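Local coordinates for uncharacterized protein (PDB 4ZV9), which is of unknown function but belongs to the dienelactone hydrolase family and is probably a hydrolase of the alpha/beta-hydrolase fold, at residues A200-P204 against L225-R229. Residues are numbered along the deposited sequence; the frame is centred on the assembly and turned at random.
Sequences AYIYP and LAWQR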
loop_
_atom_site.group_PDB
_atom_site.type_symbol
_atom_site.label_atom_id
_atom_site.label_comp_id
_atom_site.label_asym_id
_atom_site.label_seq_id
_atom_site.Cartn_x
_atom_site.Cartn_y
_atom_site.Cartn_z
ATOM N N ALA A 200 -6.688 15.081 -0.279
ATOM C CA ALA A 200 -6.724 14.486 1.052
ATOM C C ALA A 200 -8.137 14.515 1.570
ATOM O O ALA A 200 -8.865 15.478 1.353
ATOM C CB ALA A 200 -5.801 15.225 2.002
ATOM N N TYR A 201 -8.528 13.435 2.231
ATOM C CA TYR A 201 -9.870 13.316 2.769
ATOM C C TYR A 201 -9.818 12.874 4.212
ATOM O O TYR A 201 -9.073 11.951 4.567
ATOM C CB TYR A 201 -10.689 12.319 1.950
ATOM C CG TYR A 201 -10.879 12.769 0.533
ATOM C CD1 TYR A 201 -11.885 13.685 0.202
ATOM C CD2 TYR A 201 -10.040 12.315 -0.477
ATOM C CE1 TYR A 201 -12.053 14.116 -1.103
ATOM C CE2 TYR A 201 -10.205 12.732 -1.786
ATOM C CZ TYR A 201 -11.205 13.636 -2.092
ATOM O OH TYR A 201 -11.356 14.063 -3.385
ATOM N N ILE A 202 -10.599 13.555 5.042
ATOM C CA ILE A 202 -10.725 13.203 6.442
ATOM C C ILE A 202 -12.125 12.624 6.601
ATOM O O ILE A 202 -13.108 13.311 6.360
ATOM C CB ILE A 202 -10.509 14.423 7.350
ATOM C CG1 ILE A 202 -9.100 14.966 7.129
ATOM C CG2 ILE A 202 -10.686 14.040 8.813
ATOM C CD1 ILE A 202 -8.865 16.333 7.732
ATOM N N TYR A 203 -12.202 11.367 7.028
ATOM C CA TYR A 203 -13.469 10.660 7.151
ATOM C C TYR A 203 -14.031 10.899 8.551
ATOM O O TYR A 203 -13.384 10.544 9.540
ATOM C CB TYR A 203 -13.263 9.165 6.831
ATOM C CG TYR A 203 -12.809 8.985 5.395
ATOM C CD1 TYR A 203 -11.484 9.190 5.036
ATOM C CD2 TYR A 203 -13.722 8.682 4.382
ATOM C CE1 TYR A 203 -11.072 9.071 3.718
ATOM C CE2 TYR A 203 -13.319 8.558 3.061
ATOM C CZ TYR A 203 -11.994 8.752 2.733
ATOM O OH TYR A 203 -11.577 8.645 1.417
ATOM N N PRO A 204 -15.221 11.534 8.643
ATOM C CA PRO A 204 -15.753 11.867 9.970
ATOM C C PRO A 204 -16.226 10.679 10.797
ATOM O O PRO A 204 -16.653 9.662 10.257
ATOM C CB PRO A 204 -16.937 12.795 9.659
ATOM C CG PRO A 204 -17.369 12.422 8.286
ATOM C CD PRO A 204 -16.144 11.928 7.560
ATOM N N LEU A 225 -16.121 4.264 0.448
ATOM C CA LEU A 225 -15.885 5.572 -0.170
ATOM C C LEU A 225 -14.402 5.790 -0.444
ATOM O O LEU A 225 -14.009 6.190 -1.542
ATOM C CB LEU A 225 -16.423 6.688 0.721
ATOM C CG LEU A 225 -16.268 8.125 0.211
ATOM C CD1 LEU A 225 -16.939 8.337 -1.141
ATOM C CD2 LEU A 225 -16.863 9.081 1.244
ATOM N N ALA A 226 -13.563 5.499 0.543
ATOM C CA ALA A 226 -12.111 5.605 0.358
ATOM C C ALA A 226 -11.623 4.692 -0.777
ATOM O O ALA A 226 -10.744 5.075 -1.573
ATOM C CB ALA A 226 -11.382 5.284 1.644
ATOM N N TRP A 227 -12.185 3.488 -0.864
ATOM C CA TRP A 227 -11.743 2.570 -1.899
ATOM C C TRP A 227 -12.162 3.064 -3.287
ATOM O O TRP A 227 -11.394 2.952 -4.232
ATOM C CB TRP A 227 -12.240 1.150 -1.656
ATOM C CG TRP A 227 -11.538 0.154 -2.520
ATOM C CD1 TRP A 227 -12.080 -0.584 -3.520
ATOM C CD2 TRP A 227 -10.141 -0.198 -2.472
ATOM N NE1 TRP A 227 -11.124 -1.405 -4.080
ATOM C CE2 TRP A 227 -9.926 -1.181 -3.454
ATOM C CE3 TRP A 227 -9.066 0.215 -1.682
ATOM C CZ2 TRP A 227 -8.668 -1.755 -3.681
ATOM C CZ3 TRP A 227 -7.827 -0.359 -1.887
ATOM C CH2 TRP A 227 -7.636 -1.346 -2.879
ATOM N N GLN A 228 -13.377 3.588 -3.402
ATOM C CA GLN A 228 -13.850 4.110 -4.685
ATOM C C GLN A 228 -12.938 5.218 -5.143
ATOM O O GLN A 228 -12.555 5.258 -6.307
ATOM C CB GLN A 228 -15.260 4.669 -4.556
ATOM C CG GLN A 228 -15.879 5.217 -5.845
ATOM C CD GLN A 228 -17.243 5.862 -5.620
ATOM O OE1 GLN A 228 -17.541 6.391 -4.541
ATOM N NE2 GLN A 228 -18.077 5.834 -6.649
ATOM N N ARG A 229 -12.582 6.111 -4.229
ATOM C CA ARG A 229 -11.654 7.189 -4.551
ATOM C C ARG A 229 -10.281 6.652 -4.974
ATOM O O ARG A 229 -9.652 7.177 -5.897
ATOM C CB ARG A 229 -11.514 8.143 -3.371
ATOM C CG ARG A 229 -12.720 9.045 -3.195
ATOM C CD ARG A 229 -12.701 9.688 -1.822
ATOM N NE ARG A 229 -13.760 10.682 -1.670
ATOM C CZ ARG A 229 -14.164 11.180 -0.507
ATOM N NH1 ARG A 229 -13.633 10.758 0.640
ATOM N NH2 ARG A 229 -15.124 12.100 -0.489
#
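Tyr201 and Tyr203, two ring side chains on one face of the last strand, meet Leu225, Ala226 and Arg229 of the C-terminal helix 220-237, a strand-on-helix contact of the alpha/beta-hydrolase fold. Strand 198-203 runs parallel to strand 169-174, and the helix segment runs alongside it, nearly antiparallel (169°), with the short axes 11.0 Å apart. Tyrosines on the strand are long enough to span that gap, while the small Ala226 accepts the end of one of them. Alternation along the strand sends Tyr201 and Tyr203 to the helix and Ile202 away from it.

Arg229 joins the two rings. Its extended chain lays the guanidinium flat over one face of Tyr201, the planes 14° apart, and Arg229 CZ stands 3.7 Å from the centroid of the Tyr201 ring in a cation-pi contact. The aliphatic part shares the same face, since Arg229 CD makes a CH-pi contact with Tyr201. Over the opposite face of the guanidinium lies Leu225 CG of the preceding helical turn, so the planar cation is held between an aromatic and an aliphatic surface. The Tyr201 hydroxyl turns to Glu199.

Tyr203, buried, reaches the helix with its phenol end. Tyr203 CZ lies 3.7 Å from Ala226 CB, whose small methyl lets the hydroxyl come close to the helix backbone, while Tyr203 CE2 touches Leu225 CD2 at 4.0 Å. The hydroxyl of this buried residue hydrogen-bonds His172 ND1 on the neighbouring strand; its other partner lies across the contact, where Arg229 NH1 donates to Tyr203 OH over 3.0 Å, with the oxygen just 3° out of the guanidinium plane.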